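Local coordinates for protein prolyl-4 hydroxylase (Chlamydomonas reinhardtii, PDB 2V4A) that probably hydroxylates proline residues at C4 as a 2-oxoglutarate- and iron(II)-dependent oxygenase of the cupin clan, at residues His24-Pro29 against Ala163-Thr168; Asn105-Gln110 against Trp223-Pro228; Arg141-Leu146 against Met191-Lys196. All blocks are in the same frame, centred on the assembly; numbering follows the deposited sequence.

Interaction 1. Residues His24-Pro29 against Ala163-Thr168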
loop_
_atom_site.group_PDB
_atom_site.type_symbol
_atom_site.label_atom_id
_atom_site.label_comp_id
_atom_site.label_asym_id
_atom_site.label_seq_id
_atom_site.Cartn_x
_atom_site.Cartn_y
_atom_site.Cartn_z
ATOM N N HIS A 24 -13.995 5.460 -2.106
ATOM C CA HIS A 24 -14.279 4.645 -0.884
ATOM C C HIS A 24 -14.612 3.191 -1.281
ATOM O O HIS A 24 -15.488 2.951 -2.144
ATOM C CB HIS A 24 -15.464 5.248 -0.100
ATOM C CG HIS A 24 -15.836 4.457 1.121
ATOM N ND1 HIS A 24 -17.050 3.815 1.249
ATOM C CD2 HIS A 24 -15.143 4.180 2.253
ATOM C CE1 HIS A 24 -17.095 3.190 2.415
ATOM N NE2 HIS A 24 -15.945 3.386 3.041
ATOM N N LEU A 25 -13.934 2.218 -0.671
ATOM C CA LEU A 25 -14.092 0.815 -1.084
ATOM C C LEU A 25 -14.901 -0.004 -0.105
ATOM O O LEU A 25 -15.607 -0.917 -0.526
ATOM C CB LEU A 25 -12.721 0.115 -1.234
ATOM C CG LEU A 25 -11.738 0.628 -2.268
ATOM C CD1 LEU A 25 -10.549 -0.343 -2.317
ATOM C CD2 LEU A 25 -12.391 0.767 -3.621
ATOM N N SER A 26 -14.753 0.277 1.191
ATOM C CA SER A 26 -15.322 -0.600 2.201
ATOM C C SER A 26 -15.350 0.081 3.555
ATOM O O SER A 26 -14.559 1.005 3.807
ATOM C CB SER A 26 -14.487 -1.896 2.285
ATOM O OG SER A 26 -15.129 -2.828 3.163
ATOM N N TRP A 27 -16.287 -0.349 4.402
ATOM C CA TRP A 27 -16.259 -0.067 5.867
ATOM C C TRP A 27 -15.666 -1.222 6.704
ATOM O O TRP A 27 -15.442 -1.091 7.926
ATOM C CB TRP A 27 -17.677 0.244 6.369
ATOM C CG TRP A 27 -18.221 1.538 5.855
ATOM C CD1 TRP A 27 -19.245 1.712 4.936
ATOM C CD2 TRP A 27 -17.774 2.863 6.210
ATOM N NE1 TRP A 27 -19.469 3.052 4.729
ATOM C CE2 TRP A 27 -18.557 3.780 5.468
ATOM C CE3 TRP A 27 -16.753 3.355 7.045
ATOM C CZ2 TRP A 27 -18.399 5.183 5.588
ATOM C CZ3 TRP A 27 -16.590 4.773 7.158
ATOM C CH2 TRP A 27 -17.412 5.656 6.422
ATOM N N SER A 28 -15.431 -2.367 6.067
ATOM C CA SER A 28 -14.934 -3.555 6.772
ATOM C C SER A 28 -13.980 -4.345 5.846
ATOM O O SER A 28 -14.421 -5.222 5.113
ATOM C CB SER A 28 -16.122 -4.415 7.255
ATOM O OG SER A 28 -15.669 -5.574 7.961
ATOM N N PRO A 29 -12.670 -3.978 5.790
ATOM C CA PRO A 29 -11.966 -2.983 6.603
ATOM C C PRO A 29 -12.286 -1.598 6.025
ATOM O O PRO A 29 -12.645 -1.492 4.829
ATOM C CB PRO A 29 -10.477 -3.355 6.387
ATOM C CG PRO A 29 -10.432 -3.907 4.961
ATOM C CD PRO A 29 -11.811 -4.549 4.725
ATOM N N ALA A 163 -12.979 -9.312 4.058
ATOM C CA ALA A 163 -13.758 -8.099 3.848
ATOM C C ALA A 163 -15.244 -8.420 3.734
ATOM O O ALA A 163 -15.614 -9.537 3.419
ATOM C CB ALA A 163 -13.304 -7.375 2.590
ATOM N N GLU A 164 -16.105 -7.446 4.007
ATOM C CA GLU A 164 -17.528 -7.723 3.894
ATOM C C GLU A 164 -18.014 -7.866 2.429
ATOM O O GLU A 164 -19.114 -8.425 2.213
ATOM C CB GLU A 164 -18.353 -6.738 4.735
ATOM C CG GLU A 164 -18.339 -5.360 4.267
ATOM C CD GLU A 164 -19.486 -4.551 4.831
ATOM O OE1 GLU A 164 -20.110 -4.994 5.793
ATOM O OE2 GLU A 164 -19.764 -3.455 4.302
ATOM N N GLN A 165 -17.197 -7.409 1.461
ATOM C CA GLN A 165 -17.514 -7.415 0.005
ATOM C C GLN A 165 -16.675 -8.431 -0.699
ATOM O O GLN A 165 -15.541 -8.660 -0.294
ATOM C CB GLN A 165 -17.035 -6.130 -0.706
ATOM C CG GLN A 165 -17.761 -4.918 -0.407
ATOM C CD GLN A 165 -17.342 -4.267 0.880
ATOM O OE1 GLN A 165 -18.036 -3.373 1.340
ATOM N NE2 GLN A 165 -16.213 -4.701 1.474
ATOM N N LYS A 166 -17.215 -8.997 -1.778
ATOM C CA LYS A 166 -16.417 -9.743 -2.737
ATOM C C LYS A 166 -16.622 -9.166 -4.136
ATOM O O LYS A 166 -17.757 -8.881 -4.543
ATOM C CB LYS A 166 -16.787 -11.217 -2.718
ATOM C CG LYS A 166 -18.285 -11.479 -2.896
ATOM C CD LYS A 166 -18.596 -12.910 -3.329
ATOM C CE LYS A 166 -19.950 -12.973 -3.993
ATOM N NZ LYS A 166 -20.521 -14.367 -4.010
ATOM N N VAL A 167 -15.537 -9.044 -4.900
ATOM C CA VAL A 167 -15.670 -8.658 -6.316
ATOM C C VAL A 167 -16.290 -9.768 -7.158
ATOM O O VAL A 167 -16.145 -10.943 -6.830
ATOM C CB VAL A 167 -14.324 -8.196 -6.942
ATOM C CG1 VAL A 167 -13.915 -6.890 -6.329
ATOM C CG2 VAL A 167 -13.220 -9.262 -6.772
ATOM N N THR A 168 -16.985 -9.387 -8.233
ATOM C CA THR A 168 -17.650 -10.347 -9.127
ATOM C C THR A 168 -17.457 -9.971 -10.597
ATOM O O THR A 168 -17.251 -8.798 -10.926
ATOM C CB THR A 168 -19.181 -10.420 -8.872
ATOM O OG1 THR A 168 -19.740 -9.098 -8.936
ATOM C CG2 THR A 168 -19.492 -11.051 -7.493
#
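Q165 bends at its second side-chain torsion (chi2 81°), turning its amide toward S26, whose hydroxyl, trans to the serine's own nitrogen (chi1 -173°), faces it. Q165 NE2 donates to S26 OG at 2.7 Å, and the bond is bent, with the hydroxyl oxygen lying somewhat out of the amide plane. A glutamine suits the place, because a long uncharged arm spans the gap between backbones whose CA atoms, those of S26 and Q165, are 7.5 Å apart. S26 OG also accepts from S28 N at 3.0 Å, forming an ST turn. Two donors thus hold this oxygen of a buried residue and fix the rotation of the serine.

Strand 22-27, on which S26 lies, is one of the two outermost strands of the larger antiparallel sheet of the cupin-like double-stranded beta-helix, and it turns through S28 and P29 into strand 30-34. A classic beta bulge sets L25 and S26 both opposite A31, and a cis peptide bond precedes P29. The facing segment, 163-168, belongs to the loop leading from strand 154-160 to strand 180-182 of the smaller sheet, whose L180 touches both S26 and A163.

At the turn, E164 N donates to S28 O at 3.0 Å. A163 CA adds a C-H contact to S28 O at 3.2 Å. The aliphatic part of E164 runs alongside S28, with E164 CG 3.8 Å from S28 CB, so a charged residue at the exposed margin still contributes apolar cover. Next to this bond the small methyl of A163 meets the proline ring, A163 CB lying 3.8 Å from P29 CD.

Interaction 2. Residues Asn105-Gln110 against Trp223-Pro228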
loop_
_atom_site.group_PDB
_atom_site.type_symbol
_atom_site.label_atom_id
_atom_site.label_comp_id
_atom_site.label_asym_id
_atom_site.label_seq_id
_atom_site.Cartn_x
_atom_site.Cartn_y
_atom_site.Cartn_z
ATOM N N ASN A 105 5.168 8.589 13.593
ATOM C CA ASN A 105 4.457 7.333 13.765
ATOM C C ASN A 105 4.711 6.319 12.632
ATOM O O ASN A 105 4.219 5.199 12.707
ATOM C CB ASN A 105 2.923 7.563 13.868
ATOM C CG ASN A 105 2.489 8.458 15.051
ATOM O OD1 ASN A 105 3.243 9.328 15.545
ATOM N ND2 ASN A 105 1.244 8.237 15.515
ATOM N N HIS A 106 5.455 6.688 11.593
ATOM C CA HIS A 106 5.510 5.841 10.392
ATOM C C HIS A 106 6.699 4.899 10.422
ATOM O O HIS A 106 7.768 5.315 10.853
ATOM C CB HIS A 106 5.622 6.698 9.144
ATOM C CG HIS A 106 4.412 7.554 8.892
ATOM N ND1 HIS A 106 3.917 7.770 7.625
ATOM C CD2 HIS A 106 3.612 8.247 9.736
ATOM C CE1 HIS A 106 2.867 8.567 7.700
ATOM N NE2 HIS A 106 2.653 8.863 8.973
ATOM N N GLU A 107 6.528 3.673 9.935
ATOM C CA GLU A 107 7.688 2.829 9.568
ATOM C C GLU A 107 8.406 3.349 8.294
ATOM O O GLU A 107 8.013 4.390 7.737
ATOM C CB GLU A 107 7.222 1.386 9.380
ATOM C CG GLU A 107 6.493 0.869 10.612
ATOM C CD GLU A 107 6.252 -0.639 10.601
ATOM O OE1 GLU A 107 6.713 -1.325 9.654
ATOM O OE2 GLU A 107 5.585 -1.124 11.545
ATOM N N GLY A 108 9.461 2.647 7.848
ATOM C CA GLY A 108 10.090 2.910 6.554
ATOM C C GLY A 108 9.250 2.255 5.444
ATOM O O GLY A 108 8.049 2.042 5.606
ATOM N N LEU A 109 9.883 1.877 4.357
ATOM C CA LEU A 109 9.147 1.425 3.157
ATOM C C LEU A 109 9.655 0.063 2.718
ATOM O O LEU A 109 10.855 -0.095 2.528
ATOM C CB LEU A 109 9.348 2.446 2.012
ATOM C CG LEU A 109 8.442 2.225 0.766
ATOM C CD1 LEU A 109 7.024 2.676 1.050
ATOM C CD2 LEU A 109 8.935 2.996 -0.443
ATOM N N GLN A 110 8.727 -0.891 2.566
ATOM C CA GLN A 110 8.999 -2.233 2.101
ATOM C C GLN A 110 8.697 -2.266 0.598
ATOM O O GLN A 110 7.635 -1.790 0.188
ATOM C CB GLN A 110 8.111 -3.207 2.851
ATOM C CG GLN A 110 8.257 -4.663 2.336
ATOM C CD GLN A 110 7.103 -5.505 2.770
ATOM O OE1 GLN A 110 6.026 -5.476 2.174
ATOM N NE2 GLN A 110 7.298 -6.229 3.843
ATOM N N TRP A 223 3.641 1.039 6.586
ATOM C CA TRP A 223 2.819 0.846 7.784
ATOM C C TRP A 223 3.030 2.018 8.745
ATOM O O TRP A 223 4.155 2.552 8.868
ATOM C CB TRP A 223 3.206 -0.435 8.500
ATOM C CG TRP A 223 2.682 -1.636 7.824
ATOM C CD1 TRP A 223 1.405 -2.071 7.824
ATOM C CD2 TRP A 223 3.422 -2.542 7.028
ATOM N NE1 TRP A 223 1.294 -3.228 7.104
ATOM C CE2 TRP A 223 2.523 -3.540 6.596
ATOM C CE3 TRP A 223 4.785 -2.638 6.663
ATOM C CZ2 TRP A 223 2.921 -4.616 5.802
ATOM C CZ3 TRP A 223 5.179 -3.702 5.855
ATOM C CH2 TRP A 223 4.250 -4.679 5.439
ATOM N N ILE A 224 1.943 2.394 9.406
ATOM C CA ILE A 224 1.905 3.563 10.267
ATOM C C ILE A 224 1.264 3.156 11.585
ATOM O O ILE A 224 0.266 2.410 11.581
ATOM C CB ILE A 224 1.021 4.649 9.610
ATOM C CG1 ILE A 224 1.590 5.029 8.236
ATOM C CG2 ILE A 224 0.846 5.892 10.566
ATOM C CD1 ILE A 224 0.567 5.821 7.442
ATOM N N HIS A 225 1.809 3.653 12.709
ATOM C CA HIS A 225 1.382 3.248 14.026
ATOM C C HIS A 225 0.508 4.279 14.725
ATOM O O HIS A 225 0.473 5.426 14.316
ATOM C CB HIS A 225 2.621 2.974 14.919
ATOM C CG HIS A 225 3.420 1.788 14.473
ATOM N ND1 HIS A 225 3.499 0.614 15.193
ATOM C CD2 HIS A 225 4.153 1.589 13.353
ATOM C CE1 HIS A 225 4.260 -0.253 14.545
ATOM N NE2 HIS A 225 4.682 0.320 13.432
ATOM N N VAL A 226 -0.122 3.869 15.825
ATOM C CA VAL A 226 -1.002 4.773 16.613
ATOM C C VAL A 226 -0.204 5.847 17.375
ATOM O O VAL A 226 -0.741 6.902 17.715
ATOM C CB VAL A 226 -1.889 3.988 17.618
ATOM C CG1 VAL A 226 -2.784 3.006 16.898
ATOM C CG2 VAL A 226 -1.008 3.249 18.677
ATOM N N ALA A 227 1.078 5.566 17.637
ATOM C CA ALA A 227 1.942 6.469 18.394
ATOM C C ALA A 227 3.333 6.606 17.768
ATOM O O ALA A 227 3.716 5.794 16.934
ATOM C CB ALA A 227 2.054 6.013 19.871
ATOM N N PRO A 228 4.100 7.634 18.192
ATOM C CA PRO A 228 5.469 7.868 17.707
ATOM C C PRO A 228 6.392 6.668 17.935
ATOM O O PRO A 228 6.316 6.010 18.965
ATOM C CB PRO A 228 5.937 9.058 18.557
ATOM C CG PRO A 228 4.658 9.769 18.933
ATOM C CD PRO A 228 3.671 8.673 19.158
HETATM O O HOH W 1 6.434 0.224 6.185
#
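E107 OE2 is gripped by two donors: H225 NE2, at 2.5 Å and on the oxygen's anti lone pair, and R141 NE, through a salt bridge. The carboxylate and imidazole planes are only 29° apart. H225 ND1 is hydrogen-bonded to G139 O, so both ring nitrogens are engaged, NE2 by E107 and ND1 by G139, and the ring cannot easily turn.

Along the backbones, E107 N donates to W223 O at 2.8 Å and H225 N to N105 O at 2.9 Å. Between these bonds sits the antiparallel non-hydrogen-bonded pair H106 and I224. Here I224 CG1 lies over the imidazole face, 3.7 Å from the centroid of the H106 ring, while H106 NE2 bonds to I101 O; a branched aliphatic beside a flat ring packs well against helix 86-99, where V95 touches both residues. Further along, water 1 joins W223 N to G108 O, standing in for a direct strand bond. The amide of Q110 meets the indole at its rim with the planes perpendicular, Q110 NE2 being 3.8 Å from W223 CH2. At the other end, N105 ND2 donates to H225 O at 3.2 Å, approaching from above the carbonyl plane, and the short side chain of N105 thereby ties down the chain as it leaves the strand. Such pairing of neighbouring antiparallel strands is typical of the larger sheet of the double-stranded beta-helix.

Interaction 3. Residues Arg141-Leu146 against Met191-Lys196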
loop_
_atom_site.group_PDB
_atom_site.type_symbol
_atom_site.label_atom_id
_atom_site.label_comp_id
_atom_site.label_asym_id
_atom_site.label_seq_id
_atom_site.Cartn_x
_atom_site.Cartn_y
_atom_site.Cartn_z
ATOM N N ARG A 141 0.201 -1.104 14.875
ATOM C CA ARG A 141 -0.083 -0.636 13.496
ATOM C C ARG A 141 -1.577 -0.303 13.321
ATOM O O ARG A 141 -2.432 -1.020 13.851
ATOM C CB ARG A 141 0.310 -1.686 12.483
ATOM C CG ARG A 141 1.798 -1.772 12.241
ATOM C CD ARG A 141 2.095 -3.041 11.446
ATOM N NE ARG A 141 3.449 -3.053 10.921
ATOM C CZ ARG A 141 3.948 -4.053 10.190
ATOM N NH1 ARG A 141 3.190 -5.118 9.918
ATOM N NH2 ARG A 141 5.206 -3.993 9.733
ATOM N N VAL A 142 -1.877 0.807 12.632
ATOM C CA VAL A 142 -3.239 1.312 12.511
ATOM C C VAL A 142 -3.611 1.486 11.038
ATOM O O VAL A 142 -4.766 1.276 10.667
ATOM C CB VAL A 142 -3.478 2.615 13.317
ATOM C CG1 VAL A 142 -2.575 3.729 12.875
ATOM C CG2 VAL A 142 -4.945 3.074 13.262
ATOM N N VAL A 143 -2.648 1.846 10.197
ATOM C CA VAL A 143 -2.987 2.053 8.776
ATOM C C VAL A 143 -1.900 1.444 7.926
ATOM O O VAL A 143 -0.708 1.622 8.210
ATOM C CB VAL A 143 -3.041 3.570 8.409
ATOM C CG1 VAL A 143 -3.205 3.772 6.881
ATOM C CG2 VAL A 143 -4.189 4.263 9.157
ATOM N N THR A 144 -2.330 0.779 6.866
ATOM C CA THR A 144 -1.487 0.292 5.819
ATOM C C THR A 144 -1.732 1.072 4.548
ATOM O O THR A 144 -2.875 1.301 4.160
ATOM C CB THR A 144 -1.777 -1.198 5.519
ATOM O OG1 THR A 144 -1.741 -1.945 6.735
ATOM C CG2 THR A 144 -0.724 -1.786 4.535
HETATM N N MSE A 145 -0.629 1.440 3.881
HETATM C CA MSE A 145 -0.675 2.056 2.557
HETATM C C MSE A 145 0.078 1.171 1.614
HETATM O O MSE A 145 1.278 0.935 1.801
HETATM C CB MSE A 145 -0.001 3.424 2.589
HETATM C CG MSE A 145 -0.006 4.174 1.249
HETATM SE SE MSE A 145 -1.557 5.191 0.851
HETATM C CE MSE A 145 -1.734 6.324 2.432
ATOM N N LEU A 146 -0.587 0.720 0.560
ATOM C CA LEU A 146 0.048 -0.180 -0.376
ATOM C C LEU A 146 0.061 0.537 -1.730
ATOM O O LEU A 146 -0.993 0.916 -2.218
ATOM C CB LEU A 146 -0.806 -1.441 -0.440
ATOM C CG LEU A 146 -0.219 -2.787 -0.730
ATOM C CD1 LEU A 146 -1.252 -3.804 -0.246
ATOM C CD2 LEU A 146 -0.041 -2.805 -2.289
HETATM N N MSE A 191 -5.285 2.359 0.688
HETATM C CA MSE A 191 -5.133 2.734 2.098
HETATM C C MSE A 191 -6.235 2.026 2.923
HETATM O O MSE A 191 -7.400 2.094 2.568
HETATM C CB MSE A 191 -5.320 4.269 2.193
HETATM C CG MSE A 191 -5.140 4.859 3.552
HETATM SE SE MSE A 191 -5.701 6.758 3.530
HETATM C CE MSE A 191 -6.160 6.591 5.356
ATOM N N PHE A 192 -5.861 1.395 4.032
ATOM C CA PHE A 192 -6.884 0.756 4.892
ATOM C C PHE A 192 -6.468 0.702 6.359
ATOM O O PHE A 192 -5.275 0.762 6.670
ATOM C CB PHE A 192 -7.299 -0.631 4.349
ATOM C CG PHE A 192 -6.176 -1.647 4.265
ATOM C CD1 PHE A 192 -5.446 -1.784 3.099
ATOM C CD2 PHE A 192 -5.896 -2.520 5.350
ATOM C CE1 PHE A 192 -4.390 -2.752 2.995
ATOM C CE2 PHE A 192 -4.878 -3.495 5.257
ATOM C CZ PHE A 192 -4.119 -3.612 4.069
ATOM N N TYR A 193 -7.460 0.639 7.243
ATOM C CA TYR A 193 -7.245 0.652 8.686
ATOM C C TYR A 193 -7.315 -0.740 9.237
ATOM O O TYR A 193 -8.206 -1.505 8.895
ATOM C CB TYR A 193 -8.327 1.495 9.388
ATOM C CG TYR A 193 -8.215 2.962 9.085
ATOM C CD1 TYR A 193 -8.676 3.472 7.873
ATOM C CD2 TYR A 193 -7.654 3.843 10.012
ATOM C CE1 TYR A 193 -8.584 4.843 7.582
ATOM C CE2 TYR A 193 -7.541 5.199 9.719
ATOM C CZ TYR A 193 -8.022 5.689 8.510
ATOM O OH TYR A 193 -7.914 7.013 8.194
ATOM N N SER A 194 -6.390 -1.054 10.119
ATOM C CA SER A 194 -6.313 -2.402 10.685
ATOM C C SER A 194 -6.906 -2.411 12.096
ATOM O O SER A 194 -7.034 -3.463 12.694
ATOM C CB SER A 194 -4.878 -2.909 10.691
ATOM O OG SER A 194 -4.025 -1.949 11.254
ATOM N N LEU A 195 -7.257 -1.227 12.616
ATOM C CA LEU A 195 -7.973 -1.119 13.898
ATOM C C LEU A 195 -9.294 -0.401 13.695
ATOM O O LEU A 195 -9.399 0.464 12.830
ATOM C CB LEU A 195 -7.165 -0.341 14.946
ATOM C CG LEU A 195 -5.728 -0.767 15.309
ATOM C CD1 LEU A 195 -5.047 0.217 16.333
ATOM C CD2 LEU A 195 -5.707 -2.210 15.813
ATOM N N LYS A 196 -10.282 -0.751 14.521
ATOM C CA LYS A 196 -11.543 -0.037 14.638
ATOM C C LYS A 196 -11.253 1.273 15.368
ATOM O O LYS A 196 -10.172 1.423 15.941
ATOM C CB LYS A 196 -12.577 -0.876 15.419
ATOM C CG LYS A 196 -12.857 -2.248 14.797
ATOM C CD LYS A 196 -13.607 -2.087 13.469
ATOM C CE LYS A 196 -14.661 -3.172 13.276
ATOM N NZ LYS A 196 -15.717 -2.774 12.277
HETATM O O HOH W 2 -1.941 -1.755 9.519
#
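The antiparallel pairing at the middle of the larger sheet brings T144 against F192 as a hydrogen-bonded pair: T144 N reaches F192 O, and F192 N reaches T144 O, both at 3.0 Å. F192 takes the hindered first torsion (chi1 61°), which leans its ring across toward T144, and T144 CB lies over the ring face, 3.9 Å from the F192 centroid. H207 meets the same phenyl edge-to-face.

On the other face of the sheet, V143 and Y193 run side by side, with V143 CG2 3.5 Å from Y193 CE2. Next to them M145 and M191, methionines of the sequence in which selenium replaces sulfur as a label, cross so that M145 CE comes 3.9 Å from M191 CG. The flexible, apolar chain of a methionine suits this place, where helix 86-99 packs on the major sheet of the double-stranded beta-helix, T99 touching both.

Where strand 189-193 ends, S194 N still donates to V142 O at 2.9 Å. Strand 141-148 carries a classic beta bulge here, V142 and V143 both facing I224. Water 2 bridges the hydroxyls, 2.8 Å from T144 OG1 and 2.7 Å from S194 OG.

In the fold
All three interactions reach the larger sheet, but at different depths. Interaction 3 lies with its centre about 9 Å from the chain centre, in the middle of the sheet, and combines regular strand bonds with apolar packing. Interaction 2 joins the next two strands, 218-225 and 106-113, the first of which lies beside 141-148: I224 O probably bonds to V142 N, and R141 of interaction 3 reaches into interaction 2, making a cation-pi contact with W223. Its chemistry is more polar and charged. Interaction 1, its centre about 16 Å out, is peripheral and smallest; it joins an edge strand to a loop by two hydrogen bonds without strand pairing, and touches interaction 3 where P29 CB packs on Y193 O.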